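Local atomic coordinates of uric acid degradation bifunctional protein PucL (Bacillus subtilis, PDB entry 6A4M), a protein that acts as a urate oxidase, oxidising urate with molecular oxygen, within a bifunctional protein of uric acid degradation that also carries OHCU decarboxylase activity. Residues A[25-30]-A[224-229]; A[160-165]-A[200-205]; A[164-169]-A[193-198]; A[16-21]-A[81-86]; A[229-234]-A[245-250]. All coordinates share one frame; numbering follows the deposited sequence.

Contact 1 (A[25-30]-A[224-229]); sequences PESSFA and VRDLAS
Ser-27 and Asp-226 join the loop 25-30 to the helical segment 224-229 through one hydrogen bond, from Ser-27 OG to Asp-226 OD2 at 2.6 Å. The hydroxyl reaches the carboxylate on its anti side, 17° out of the plane. The serine torsion swings OG away from the backbone N of Ser-27 (chi1 -176°), and the same oxygen weakly accepts Phe-29 N at 3.3 Å, so a single hydroxyl ties the loop's own turn to the helix. Asp-226 OD1 is occupied within the helix: Arg-225 NE lies 2.8 Å from it in a salt bridge whose hydrogen bond is bent and weak, and Arg-225 also pairs with Glu-138.

The better-covered part lies beside this bond, where Glu-26, Asp-226 and Leu-227 meet. Asp-226 CB sits 3.4 Å from Glu-26 O, and the Leu-227 methyl CD2 rests along the bent Glu-26 chain, 3.8 Å from Glu-26 CD. The far end of that chain is taken by Arg-254 of helix 240-254, through a salt bridge at Glu-26 OE2. The outer side is looser: exposed Ser-28 brings its N only to 4.3 Å from Asp-226 OD2, and the Phe-29 ring turns off to touch Glu-222 and Gln-223. The arrangement is that of a connection between two strands, 3-13 and 36-45, draped over a helix that packs on the antiparallel sheet of the urate oxidase T-fold.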
# COMPACT_ATOMS: atom_id res chain seq x y z
N PRO A 25 18.59 2.62 -0.46
CA PRO A 25 19.44 1.73 0.36
C PRO A 25 18.68 0.80 1.32
O PRO A 25 19.12 -0.32 1.55
CB PRO A 25 20.32 2.71 1.15
CG PRO A 25 20.30 3.97 0.37
CD PRO A 25 18.96 4.04 -0.27
N GLU A 26 17.54 1.27 1.84
CA GLU A 26 16.79 0.54 2.87
C GLU A 26 15.84 -0.56 2.35
O GLU A 26 15.12 -1.18 3.15
CB GLU A 26 16.00 1.53 3.75
CG GLU A 26 16.86 2.52 4.52
CD GLU A 26 17.09 3.85 3.82
OE1 GLU A 26 17.09 3.89 2.56
OE2 GLU A 26 17.26 4.87 4.52
N SER A 27 15.83 -0.82 1.04
CA SER A 27 14.94 -1.82 0.45
C SER A 27 15.57 -2.47 -0.78
O SER A 27 16.11 -1.78 -1.64
CB SER A 27 13.61 -1.16 0.05
OG SER A 27 12.68 -2.10 -0.45
N SER A 28 15.46 -3.79 -0.86
CA SER A 28 15.94 -4.54 -2.03
C SER A 28 15.00 -4.44 -3.24
O SER A 28 15.34 -4.97 -4.30
CB SER A 28 16.15 -6.02 -1.68
OG SER A 28 14.93 -6.75 -1.71
N PHE A 29 13.84 -3.80 -3.08
CA PHE A 29 12.87 -3.62 -4.17
C PHE A 29 13.54 -3.08 -5.44
O PHE A 29 14.16 -2.01 -5.40
CB PHE A 29 11.73 -2.68 -3.75
CG PHE A 29 10.67 -2.51 -4.81
CD1 PHE A 29 9.76 -3.53 -5.06
CD2 PHE A 29 10.59 -1.34 -5.56
CE1 PHE A 29 8.79 -3.39 -6.04
CE2 PHE A 29 9.62 -1.19 -6.54
CZ PHE A 29 8.71 -2.22 -6.78
N ALA A 30 13.43 -3.84 -6.53
CA ALA A 30 14.01 -3.48 -7.82
C ALA A 30 12.98 -3.55 -8.95
O ALA A 30 13.36 -3.65 -10.13
CB ALA A 30 15.20 -4.38 -8.12
N VAL A 224 8.36 1.68 1.12
CA VAL A 224 7.79 2.33 2.31
C VAL A 224 7.75 1.35 3.49
O VAL A 224 8.07 1.71 4.62
CB VAL A 224 6.37 2.89 2.04
CG1 VAL A 224 5.71 3.37 3.34
CG2 VAL A 224 6.40 4.02 1.02
N ARG A 225 7.34 0.12 3.19
CA ARG A 225 7.27 -0.96 4.16
C ARG A 225 8.64 -1.28 4.78
O ARG A 225 8.76 -1.38 5.99
CB ARG A 225 6.68 -2.20 3.48
CG ARG A 225 6.46 -3.42 4.37
CD ARG A 225 7.59 -4.43 4.28
NE ARG A 225 7.98 -4.74 2.90
CZ ARG A 225 7.35 -5.57 2.07
NH1 ARG A 225 6.26 -6.23 2.45
NH2 ARG A 225 7.82 -5.74 0.84
N ASP A 226 9.66 -1.44 3.93
CA ASP A 226 11.01 -1.75 4.40
C ASP A 226 11.64 -0.57 5.14
O ASP A 226 12.33 -0.76 6.14
CB ASP A 226 11.91 -2.18 3.23
CG ASP A 226 11.49 -3.50 2.61
OD1 ASP A 226 10.77 -4.30 3.25
OD2 ASP A 226 11.89 -3.75 1.45
N LEU A 227 11.42 0.65 4.64
CA LEU A 227 11.80 1.87 5.37
C LEU A 227 11.25 1.87 6.80
O LEU A 227 11.98 2.19 7.74
CB LEU A 227 11.31 3.13 4.64
CG LEU A 227 12.33 3.82 3.73
CD1 LEU A 227 11.63 4.83 2.82
CD2 LEU A 227 13.40 4.52 4.57
N ALA A 228 9.97 1.52 6.93
CA ALA A 228 9.29 1.49 8.22
C ALA A 228 9.92 0.51 9.21
O ALA A 228 9.90 0.77 10.41
CB ALA A 228 7.81 1.17 8.04
N SER A 229 10.46 -0.61 8.72
CA SER A 229 11.13 -1.60 9.57
C SER A 229 12.61 -1.28 9.85
O SER A 229 13.12 -1.70 10.89
CB SER A 229 10.98 -3.01 9.00
OG SER A 229 11.82 -3.22 7.88

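Contact 2 (A[160-165]-A[200-205]); sequences SEIMDL and ISWQYE
Strands 160-165 and 200-204 run antiparallel at 179°, their axes 4.7 Å apart, with Ser-160/Trp-202 and Ile-162/Ile-200 as hydrogen-bonded pairs and Glu-161/Ser-201 as the non-hydrogen-bonded pair between them. Four backbone bonds join them, among them Ile-162 N to Ile-200 O at 2.8 Å.

On the face carrying Ser-160, Ile-162, Ile-200 and Trp-202, the indole dominates. Its chi1 of 57° sets CG between the backbone N and the carbonyl carbon, which lays the ring back across the neighbouring strand. Ser-160 O stands 3.4 Å above the ring plane, over its centre, while accepting Trp-202 N at 2.9 Å, and Ser-160 CB lies 3.6 Å from Trp-202 NE1. The hydroxyl of Ser-160 bonds to Glu-85 and Ser-142. Tyr-204 CE1 lies at the indole edge, in its plane. Farther along, Ile-162 and Ile-200 lie side by side, CG2 of Ile-162 at 4.0 Å from CB of Ile-200. Val-224 and Ala-221 of helix 221-233 pack on the indole as well.

On the other face, the extended Glu-161 chain passes Ser-201 with OE2 at 3.3 Å from Ser-201 OG, too poorly angled for a hydrogen bond; its OE1 pairs with Arg-141 instead. Backbone hydrogen bonds therefore do the polar work across the strands, while the buried side chains of Ser-160 and Glu-161 turn to partners on neighbouring elements.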
# COMPACT_ATOMS: atom_id res chain seq x y z
N SER A 160 -1.87 6.66 -2.03
CA SER A 160 -1.58 5.24 -1.95
C SER A 160 -1.18 4.93 -0.53
O SER A 160 -0.74 5.80 0.22
CB SER A 160 -0.49 4.85 -2.93
OG SER A 160 -0.97 4.94 -4.26
N GLU A 161 -1.32 3.66 -0.16
CA GLU A 161 -1.29 3.26 1.23
C GLU A 161 -0.75 1.85 1.37
O GLU A 161 -0.98 1.02 0.50
CB GLU A 161 -2.72 3.32 1.76
CG GLU A 161 -2.87 3.17 3.27
CD GLU A 161 -4.28 3.47 3.74
OE1 GLU A 161 -5.23 3.39 2.93
OE2 GLU A 161 -4.44 3.78 4.94
N ILE A 162 -0.01 1.59 2.45
CA ILE A 162 0.23 0.21 2.88
C ILE A 162 -0.54 -0.03 4.17
O ILE A 162 -0.42 0.74 5.12
CB ILE A 162 1.72 -0.18 3.01
CG1 ILE A 162 1.83 -1.69 3.29
CG2 ILE A 162 2.46 0.61 4.08
CD1 ILE A 162 3.19 -2.26 3.02
N MET A 163 -1.33 -1.10 4.19
CA MET A 163 -2.25 -1.40 5.28
C MET A 163 -1.82 -2.63 6.05
O MET A 163 -1.15 -3.50 5.52
CB MET A 163 -3.64 -1.69 4.73
CG MET A 163 -4.20 -0.66 3.78
SD MET A 163 -5.98 -0.86 3.62
CE MET A 163 -6.14 -2.59 3.18
N ASP A 164 -2.26 -2.68 7.31
CA ASP A 164 -2.17 -3.88 8.14
C ASP A 164 -0.74 -4.43 8.26
O ASP A 164 -0.49 -5.64 8.11
CB ASP A 164 -3.17 -4.94 7.64
CG ASP A 164 -3.62 -5.92 8.73
OD1 ASP A 164 -3.99 -7.07 8.38
OD2 ASP A 164 -3.62 -5.57 9.94
N LEU A 165 0.19 -3.52 8.53
CA LEU A 165 1.60 -3.85 8.75
C LEU A 165 1.80 -4.07 10.25
O LEU A 165 1.79 -3.11 11.03
CB LEU A 165 2.50 -2.72 8.24
CG LEU A 165 4.01 -2.90 8.31
CD1 LEU A 165 4.47 -4.17 7.62
CD2 LEU A 165 4.69 -1.68 7.69
N ILE A 200 0.08 3.18 6.60
CA ILE A 200 0.87 4.34 6.17
C ILE A 200 0.41 4.78 4.78
O ILE A 200 0.38 3.95 3.86
CB ILE A 200 2.39 4.04 6.13
CG1 ILE A 200 2.85 3.37 7.44
CG2 ILE A 200 3.19 5.32 5.89
CD1 ILE A 200 4.27 2.86 7.40
N SER A 201 0.06 6.06 4.64
CA SER A 201 -0.40 6.66 3.39
C SER A 201 0.60 7.70 2.90
O SER A 201 1.41 8.18 3.68
CB SER A 201 -1.74 7.36 3.59
OG SER A 201 -2.75 6.45 3.98
N TRP A 202 0.52 8.04 1.62
CA TRP A 202 1.33 9.12 1.05
C TRP A 202 0.66 9.77 -0.17
O TRP A 202 -0.01 9.10 -0.96
CB TRP A 202 2.73 8.61 0.67
CG TRP A 202 2.74 7.45 -0.28
CD1 TRP A 202 2.79 7.51 -1.64
CD2 TRP A 202 2.71 6.06 0.06
NE1 TRP A 202 2.79 6.24 -2.17
CE2 TRP A 202 2.74 5.33 -1.15
CE3 TRP A 202 2.65 5.35 1.27
CZ2 TRP A 202 2.72 3.93 -1.19
CZ3 TRP A 202 2.63 3.96 1.23
CH2 TRP A 202 2.67 3.27 0.01
N GLN A 203 0.85 11.08 -0.28
CA GLN A 203 0.32 11.87 -1.40
C GLN A 203 1.48 12.45 -2.19
O GLN A 203 2.45 12.95 -1.61
CB GLN A 203 -0.59 12.99 -0.88
CG GLN A 203 -1.87 12.49 -0.24
CD GLN A 203 -2.78 13.61 0.20
OE1 GLN A 203 -2.39 14.46 1.01
NE2 GLN A 203 -4.01 13.63 -0.31
N TYR A 204 1.38 12.38 -3.52
CA TYR A 204 2.39 12.93 -4.41
C TYR A 204 2.14 14.42 -4.64
O TYR A 204 0.99 14.85 -4.70
CB TYR A 204 2.37 12.22 -5.76
CG TYR A 204 2.81 10.78 -5.76
CD1 TYR A 204 1.94 9.76 -5.38
CD2 TYR A 204 4.10 10.43 -6.17
CE1 TYR A 204 2.34 8.43 -5.40
CE2 TYR A 204 4.51 9.10 -6.19
CZ TYR A 204 3.63 8.11 -5.80
OH TYR A 204 4.03 6.80 -5.83
N GLU A 205 3.21 15.19 -4.77
CA GLU A 205 3.13 16.58 -5.22
C GLU A 205 2.60 16.60 -6.65
O GLU A 205 1.68 17.35 -6.98
CB GLU A 205 4.50 17.26 -5.15
CG GLU A 205 4.47 18.78 -5.28
CD GLU A 205 5.81 19.39 -5.65
OE1 GLU A 205 6.86 18.75 -5.44
OE2 GLU A 205 5.82 20.53 -6.17

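Contact 3 (A[164-169]-A[193-198]); sequences DLQLVK and PLFVYL
Gln-166 and Tyr-197 stack flat on each other between strands 164-169 and 194-198, side by side and pointing the same way. The amide lies over one face of the phenol ring with the planes only 7° apart, Gln-166 CD at 3.6 Å from Tyr-197 CE1, and CG makes a CH-pi contact, 3.9 Å from the ring centroid. Gln-166 NE2 is fixed in turn by Asp-164 OD2 at 3.0 Å, which holds the amide's rotation. His-268 also stacks with the Tyr-197 ring.

Next along this face, the Phe-195 ring turns its edge to the backbone of Gln-166 and Leu-167, CD1 at 3.3 Å from Leu-167 O. Val-168, crossing obliquely, brings CB to 3.7 Å from Phe-195 CD1, and Val-168 CG2 meets Pro-193 CB at 4.3 Å.

The opposite face carries Leu-165, Leu-167, Val-196 and Leu-198; Phe-232 packs on Leu-167, Ile-240 on Val-196 and Ile-244 on Leu-198. Backbone bonds such as Leu-167 N to Val-196 O, 2.9 Å, keep the register. Two successive antiparallel strands with helices laid on their aliphatic side are the pattern of the T-fold of urate oxidases.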
# COMPACT_ATOMS: atom_id res chain seq x y z
N ASP A 164 -2.26 -2.68 7.31
CA ASP A 164 -2.17 -3.88 8.14
C ASP A 164 -0.74 -4.43 8.26
O ASP A 164 -0.49 -5.64 8.11
CB ASP A 164 -3.17 -4.94 7.64
CG ASP A 164 -3.62 -5.92 8.73
OD1 ASP A 164 -3.99 -7.07 8.38
OD2 ASP A 164 -3.62 -5.57 9.94
N LEU A 165 0.19 -3.52 8.53
CA LEU A 165 1.60 -3.85 8.75
C LEU A 165 1.80 -4.07 10.25
O LEU A 165 1.79 -3.11 11.03
CB LEU A 165 2.50 -2.72 8.24
CG LEU A 165 4.01 -2.90 8.31
CD1 LEU A 165 4.47 -4.17 7.62
CD2 LEU A 165 4.69 -1.68 7.69
N GLN A 166 1.96 -5.33 10.64
CA GLN A 166 2.00 -5.73 12.05
C GLN A 166 3.43 -6.08 12.46
O GLN A 166 3.94 -7.13 12.08
CB GLN A 166 1.06 -6.91 12.28
CG GLN A 166 -0.37 -6.66 11.83
CD GLN A 166 -1.33 -7.77 12.22
OE1 GLN A 166 -0.97 -8.72 12.90
NE2 GLN A 166 -2.58 -7.65 11.78
N LEU A 167 4.06 -5.20 13.25
CA LEU A 167 5.48 -5.31 13.59
C LEU A 167 5.70 -5.34 15.10
O LEU A 167 5.25 -4.45 15.81
CB LEU A 167 6.25 -4.12 13.02
CG LEU A 167 6.22 -3.96 11.50
CD1 LEU A 167 6.95 -2.69 11.10
CD2 LEU A 167 6.83 -5.17 10.81
N VAL A 168 6.43 -6.36 15.56
CA VAL A 168 6.82 -6.49 16.97
C VAL A 168 8.35 -6.38 17.10
O VAL A 168 9.09 -7.05 16.37
CB VAL A 168 6.29 -7.80 17.62
CG1 VAL A 168 6.91 -9.06 17.01
CG2 VAL A 168 6.51 -7.79 19.13
N LYS A 169 8.81 -5.53 18.02
CA LYS A 169 10.24 -5.39 18.31
C LYS A 169 10.56 -5.91 19.71
O LYS A 169 10.08 -5.36 20.70
CB LYS A 169 10.69 -3.93 18.18
CG LYS A 169 12.19 -3.74 18.35
CD LYS A 169 12.63 -2.31 18.13
CE LYS A 169 14.15 -2.22 18.12
NZ LYS A 169 14.63 -0.82 18.22
N PRO A 193 8.08 -5.73 24.86
CA PRO A 193 8.26 -5.61 23.41
C PRO A 193 7.10 -4.89 22.72
O PRO A 193 5.95 -5.33 22.84
CB PRO A 193 8.35 -7.06 22.94
CG PRO A 193 7.56 -7.82 23.94
CD PRO A 193 7.75 -7.12 25.25
N LEU A 194 7.41 -3.81 22.00
CA LEU A 194 6.40 -2.95 21.39
C LEU A 194 5.84 -3.60 20.12
O LEU A 194 6.59 -3.87 19.18
CB LEU A 194 7.01 -1.59 21.06
CG LEU A 194 6.16 -0.53 20.37
CD1 LEU A 194 4.83 -0.31 21.08
CD2 LEU A 194 6.94 0.77 20.26
N PHE A 195 4.53 -3.85 20.11
CA PHE A 195 3.83 -4.47 18.98
C PHE A 195 2.85 -3.45 18.40
O PHE A 195 1.85 -3.13 19.05
CB PHE A 195 3.11 -5.75 19.45
CG PHE A 195 2.50 -6.60 18.35
CD1 PHE A 195 2.85 -6.46 17.00
CD2 PHE A 195 1.59 -7.60 18.68
CE1 PHE A 195 2.29 -7.28 16.02
CE2 PHE A 195 1.03 -8.42 17.71
CZ PHE A 195 1.38 -8.26 16.38
N VAL A 196 3.16 -2.94 17.20
CA VAL A 196 2.31 -1.94 16.53
C VAL A 196 1.74 -2.44 15.20
O VAL A 196 2.41 -3.16 14.45
CB VAL A 196 3.02 -0.59 16.30
CG1 VAL A 196 3.48 -0.01 17.63
CG2 VAL A 196 4.20 -0.70 15.33
N TYR A 197 0.49 -2.06 14.95
CA TYR A 197 -0.14 -2.17 13.63
C TYR A 197 -0.01 -0.79 12.99
O TYR A 197 -0.30 0.21 13.64
CB TYR A 197 -1.63 -2.52 13.74
CG TYR A 197 -2.01 -3.89 14.28
CD1 TYR A 197 -1.08 -4.75 14.88
CD2 TYR A 197 -3.34 -4.30 14.21
CE1 TYR A 197 -1.48 -5.99 15.37
CE2 TYR A 197 -3.74 -5.53 14.71
CZ TYR A 197 -2.81 -6.38 15.28
OH TYR A 197 -3.22 -7.60 15.76
N LEU A 198 0.39 -0.75 11.72
CA LEU A 198 0.60 0.51 11.01
C LEU A 198 -0.07 0.51 9.64
O LEU A 198 0.20 -0.36 8.83
CB LEU A 198 2.10 0.78 10.82
CG LEU A 198 2.89 1.22 12.06
CD1 LEU A 198 4.38 1.21 11.76
CD2 LEU A 198 2.46 2.59 12.54

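Contact 4 (A[16-21]-A[81-86]); sequences KPLTGV and GTTTEG
Thr-83, whose methyl CG2 comes to 4.5 Å from Leu-18 CD2 across the contact, has a hydroxyl gripped by two groups: OG1 accepts Gly-86 N at 3.1 Å, with an N-H...O angle of 154°, and is also hydrogen-bonded to Tyr-211 O. The first bond caps helix 84-98, with Thr-83 as the N-cap residue.

Thr-82, one residue earlier, carries most of the meeting with loop 16-21, without a hydrogen bond between the two segments. Its chi1 of 58° puts OG1 between the backbone N and the carbonyl carbon and leaves CG2 anti to the carbonyl carbon. That methyl lies against the backbone of the loop, 3.2 Å from Pro-17 O and 3.4 Å from Lys-16 O, while OG1 rests 3.6 Å from Leu-18 CD1, the two side chains crossing at about a right angle.

The contact thus sets a capped helix start against the connection between strands 3-13 and 36-45 of the T-fold sheet, and Asn-34 spans the two by donating ND2 to both Thr-82 O and Lys-16 O. Lys-16 lies across the threonine with an extended chain, CD at 3.9 Å from Thr-82 CG2 and CB at 3.8 Å from Gly-81 O, its ammonium end leading off to the exposed side. Deeper in, Glu-85 on the first turn of the helix binds the Tyr-218 hydroxyl through OE1.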
# COMPACT_ATOMS: atom_id res chain seq x y z
N LYS A 16 2.07 -5.62 -17.69
CA LYS A 16 3.37 -5.07 -18.05
C LYS A 16 4.26 -4.95 -16.80
O LYS A 16 3.81 -4.38 -15.80
CB LYS A 16 3.23 -3.70 -18.71
CG LYS A 16 4.49 -3.23 -19.43
CD LYS A 16 4.46 -1.74 -19.71
CE LYS A 16 5.69 -1.31 -20.51
NZ LYS A 16 6.07 0.11 -20.25
N PRO A 17 5.48 -5.52 -16.83
CA PRO A 17 6.35 -5.45 -15.64
C PRO A 17 6.74 -4.03 -15.24
O PRO A 17 6.98 -3.20 -16.11
CB PRO A 17 7.60 -6.24 -16.06
CG PRO A 17 7.18 -7.10 -17.19
CD PRO A 17 6.08 -6.36 -17.89
N LEU A 18 6.79 -3.76 -13.94
CA LEU A 18 7.32 -2.50 -13.43
C LEU A 18 8.84 -2.63 -13.35
O LEU A 18 9.36 -3.38 -12.52
CB LEU A 18 6.74 -2.17 -12.05
CG LEU A 18 7.23 -0.92 -11.30
CD1 LEU A 18 7.11 0.33 -12.14
CD2 LEU A 18 6.47 -0.76 -10.00
N THR A 19 9.54 -1.91 -14.23
CA THR A 19 11.01 -1.95 -14.32
C THR A 19 11.57 -0.54 -14.35
O THR A 19 10.85 0.43 -14.59
CB THR A 19 11.47 -2.71 -15.58
OG1 THR A 19 10.90 -2.10 -16.75
CG2 THR A 19 11.03 -4.17 -15.52
N GLY A 20 12.88 -0.43 -14.10
CA GLY A 20 13.57 0.86 -14.10
C GLY A 20 13.22 1.77 -12.93
O GLY A 20 13.31 3.00 -13.06
N VAL A 21 12.84 1.18 -11.80
CA VAL A 21 12.51 1.95 -10.59
C VAL A 21 13.78 2.50 -9.92
O VAL A 21 14.88 1.98 -10.14
CB VAL A 21 11.70 1.13 -9.55
CG1 VAL A 21 10.42 0.58 -10.18
CG2 VAL A 21 12.54 0.00 -8.93
N GLY A 81 -0.48 -0.23 -18.48
CA GLY A 81 0.46 0.30 -17.49
C GLY A 81 0.93 -0.77 -16.51
O GLY A 81 0.60 -1.95 -16.65
N THR A 82 1.70 -0.33 -15.51
CA THR A 82 2.40 -1.23 -14.58
C THR A 82 1.86 -1.23 -13.14
O THR A 82 2.27 -2.07 -12.34
CB THR A 82 3.91 -0.88 -14.52
OG1 THR A 82 4.08 0.49 -14.12
CG2 THR A 82 4.56 -1.08 -15.87
N THR A 83 0.93 -0.32 -12.82
CA THR A 83 0.51 -0.08 -11.43
C THR A 83 -1.00 -0.01 -11.25
O THR A 83 -1.74 0.39 -12.16
CB THR A 83 1.07 1.26 -10.93
OG1 THR A 83 0.57 2.33 -11.75
CG2 THR A 83 2.59 1.26 -10.93
N THR A 84 -1.45 -0.37 -10.05
CA THR A 84 -2.83 -0.18 -9.62
C THR A 84 -3.24 1.30 -9.62
O THR A 84 -4.37 1.63 -9.96
CB THR A 84 -3.05 -0.79 -8.21
OG1 THR A 84 -2.80 -2.19 -8.27
CG2 THR A 84 -4.48 -0.56 -7.71
N GLU A 85 -2.31 2.18 -9.24
CA GLU A 85 -2.56 3.63 -9.25
C GLU A 85 -2.93 4.14 -10.65
O GLU A 85 -3.87 4.92 -10.81
CB GLU A 85 -1.34 4.41 -8.73
CG GLU A 85 -1.08 4.24 -7.23
CD GLU A 85 -0.11 3.12 -6.86
OE1 GLU A 85 -0.07 2.09 -7.57
OE2 GLU A 85 0.61 3.28 -5.86
N GLY A 86 -2.17 3.68 -11.66
CA GLY A 86 -2.44 4.01 -13.06
C GLY A 86 -3.70 3.36 -13.60
O GLY A 86 -4.42 3.98 -14.39

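Contact 5 (A[229-234]-A[245-250]); sequences STVFHE and YHIGCR
Val-231 carries the apolar part of the meeting of segments 229-234 and 245-250, whose short helical axes approach to 9.3 Å at 134°. Its two methyls divide the work. CG1, held anti to the backbone N (chi1 -178°), reaches His-246 CB at 3.8 Å, crossing that side chain at about a right angle, and Ile-247 CG1 at 3.9 Å. CG2 meets Arg-250 instead, sitting over the centre of the guanidinium face, 3.8 Å from CZ.

The charged part lies at the rim of the same guanidinium. Glu-234 comes from the opposite direction with an extended chain and offers OE1 at the edge of the group, 2.8 Å from Arg-250 NH2. This is a salt bridge, but its hydrogen bond is bent to 115° and weak. Arg-250, bent at chi2 and chi3, also touches Leu-227 and Glu-26 with its side chain.

The flat cation is thus used twice, its face by a methyl and its edge by an acid. The weak, bent bond lies on an exposed Glu-234, while Val-231 and Ile-247 are buried, so the apolar part of the contact is the one shielded from solvent.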
# COMPACT_ATOMS: atom_id res chain seq x y z
N SER A 229 10.46 -0.61 8.72
CA SER A 229 11.13 -1.60 9.57
C SER A 229 12.61 -1.28 9.85
O SER A 229 13.12 -1.70 10.89
CB SER A 229 10.98 -3.01 9.00
OG SER A 229 11.82 -3.22 7.88
N THR A 230 13.28 -0.56 8.94
CA THR A 230 14.68 -0.14 9.17
C THR A 230 14.75 0.96 10.23
O THR A 230 15.60 0.90 11.12
CB THR A 230 15.37 0.38 7.89
OG1 THR A 230 14.65 1.50 7.36
CG2 THR A 230 15.49 -0.72 6.83
N VAL A 231 13.87 1.95 10.11
CA VAL A 231 13.52 2.83 11.23
C VAL A 231 12.74 1.88 12.14
O VAL A 231 12.18 0.93 11.65
CB VAL A 231 12.64 4.02 10.81
CG1 VAL A 231 12.34 4.93 11.99
CG2 VAL A 231 13.30 4.82 9.69
N PHE A 232 12.73 2.12 13.45
CA PHE A 232 12.10 1.19 14.42
C PHE A 232 13.14 0.22 14.93
O PHE A 232 13.32 0.10 16.14
CB PHE A 232 10.87 0.42 13.87
CG PHE A 232 10.04 -0.31 14.91
CD1 PHE A 232 10.03 0.05 16.27
CD2 PHE A 232 9.22 -1.36 14.51
CE1 PHE A 232 9.25 -0.64 17.19
CE2 PHE A 232 8.43 -2.05 15.43
CZ PHE A 232 8.44 -1.68 16.77
N HIS A 233 13.81 -0.49 14.02
CA HIS A 233 14.99 -1.29 14.38
C HIS A 233 16.06 -0.41 15.02
O HIS A 233 16.57 -0.73 16.09
CB HIS A 233 15.58 -1.99 13.15
CG HIS A 233 16.87 -2.71 13.42
ND1 HIS A 233 18.02 -2.07 13.84
CD2 HIS A 233 17.19 -4.02 13.33
CE1 HIS A 233 18.99 -2.95 14.00
NE2 HIS A 233 18.51 -4.14 13.69
N GLU A 234 16.42 0.68 14.34
CA GLU A 234 17.54 1.53 14.77
C GLU A 234 17.22 2.45 15.95
O GLU A 234 18.11 2.77 16.73
CB GLU A 234 18.09 2.35 13.59
CG GLU A 234 17.26 3.54 13.15
CD GLU A 234 17.95 4.33 12.06
OE1 GLU A 234 18.18 5.54 12.27
OE2 GLU A 234 18.26 3.75 11.00
N TYR A 245 6.75 9.47 13.63
CA TYR A 245 7.37 10.74 13.21
C TYR A 245 8.68 10.50 12.46
O TYR A 245 8.93 11.13 11.43
CB TYR A 245 7.61 11.65 14.42
CG TYR A 245 8.18 13.01 14.07
CD1 TYR A 245 7.35 14.04 13.60
CD2 TYR A 245 9.55 13.28 14.21
CE1 TYR A 245 7.87 15.28 13.26
CE2 TYR A 245 10.08 14.53 13.88
CZ TYR A 245 9.23 15.53 13.41
OH TYR A 245 9.74 16.77 13.08
N HIS A 246 9.52 9.59 12.97
CA HIS A 246 10.79 9.26 12.32
C HIS A 246 10.61 8.49 11.00
O HIS A 246 11.37 8.70 10.06
CB HIS A 246 11.72 8.50 13.28
CG HIS A 246 12.53 9.41 14.16
ND1 HIS A 246 13.74 9.93 13.77
CD2 HIS A 246 12.29 9.89 15.41
CE1 HIS A 246 14.22 10.69 14.74
NE2 HIS A 246 13.36 10.68 15.74
N ILE A 247 9.61 7.60 10.94
CA ILE A 247 9.27 6.89 9.69
C ILE A 247 8.84 7.89 8.61
O ILE A 247 9.30 7.82 7.48
CB ILE A 247 8.16 5.83 9.91
CG1 ILE A 247 8.67 4.68 10.80
CG2 ILE A 247 7.69 5.24 8.57
CD1 ILE A 247 7.57 3.87 11.45
N GLY A 248 7.96 8.82 8.99
CA GLY A 248 7.45 9.84 8.08
C GLY A 248 8.53 10.72 7.49
O GLY A 248 8.62 10.86 6.27
N CYS A 249 9.36 11.30 8.36
CA CYS A 249 10.49 12.14 7.94
C CYS A 249 11.45 11.38 7.02
O CYS A 249 11.91 11.94 6.02
CB CYS A 249 11.25 12.69 9.16
SG CYS A 249 10.39 14.01 10.06
N ARG A 250 11.73 10.13 7.34
CA ARG A 250 12.63 9.30 6.53
C ARG A 250 12.05 9.01 5.14
O ARG A 250 12.79 9.03 4.16
CB ARG A 250 12.96 7.99 7.25
CG ARG A 250 14.08 7.19 6.60
CD ARG A 250 15.47 7.76 6.87
NE ARG A 250 16.14 7.02 7.94
CZ ARG A 250 16.14 7.33 9.24
NH1 ARG A 250 15.51 8.41 9.72
NH2 ARG A 250 16.80 6.54 10.08

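Contact 2 is the core of the set, 5 Å from the chain's centre; the others lie 13 to 17 Å out and are only partly buried. Contacts 2 and 3 zip the same strands, 153-169 and 194-204, the first around an inner indole, the second opening to polar and aromatic groups on one face. Contacts 1 and 5 share helix 221-233 and rely on single side-chain charge or hydroxyl pairs beside aliphatic packing. That helix reaches the sheet: Arg-225 packs on Ile-162, and Lys-169 NZ bonds Phe-232 O. Contact 4 has no hydrogen bond of its own across its segments, but reaches contact 2 by one side-chain hydrogen bond.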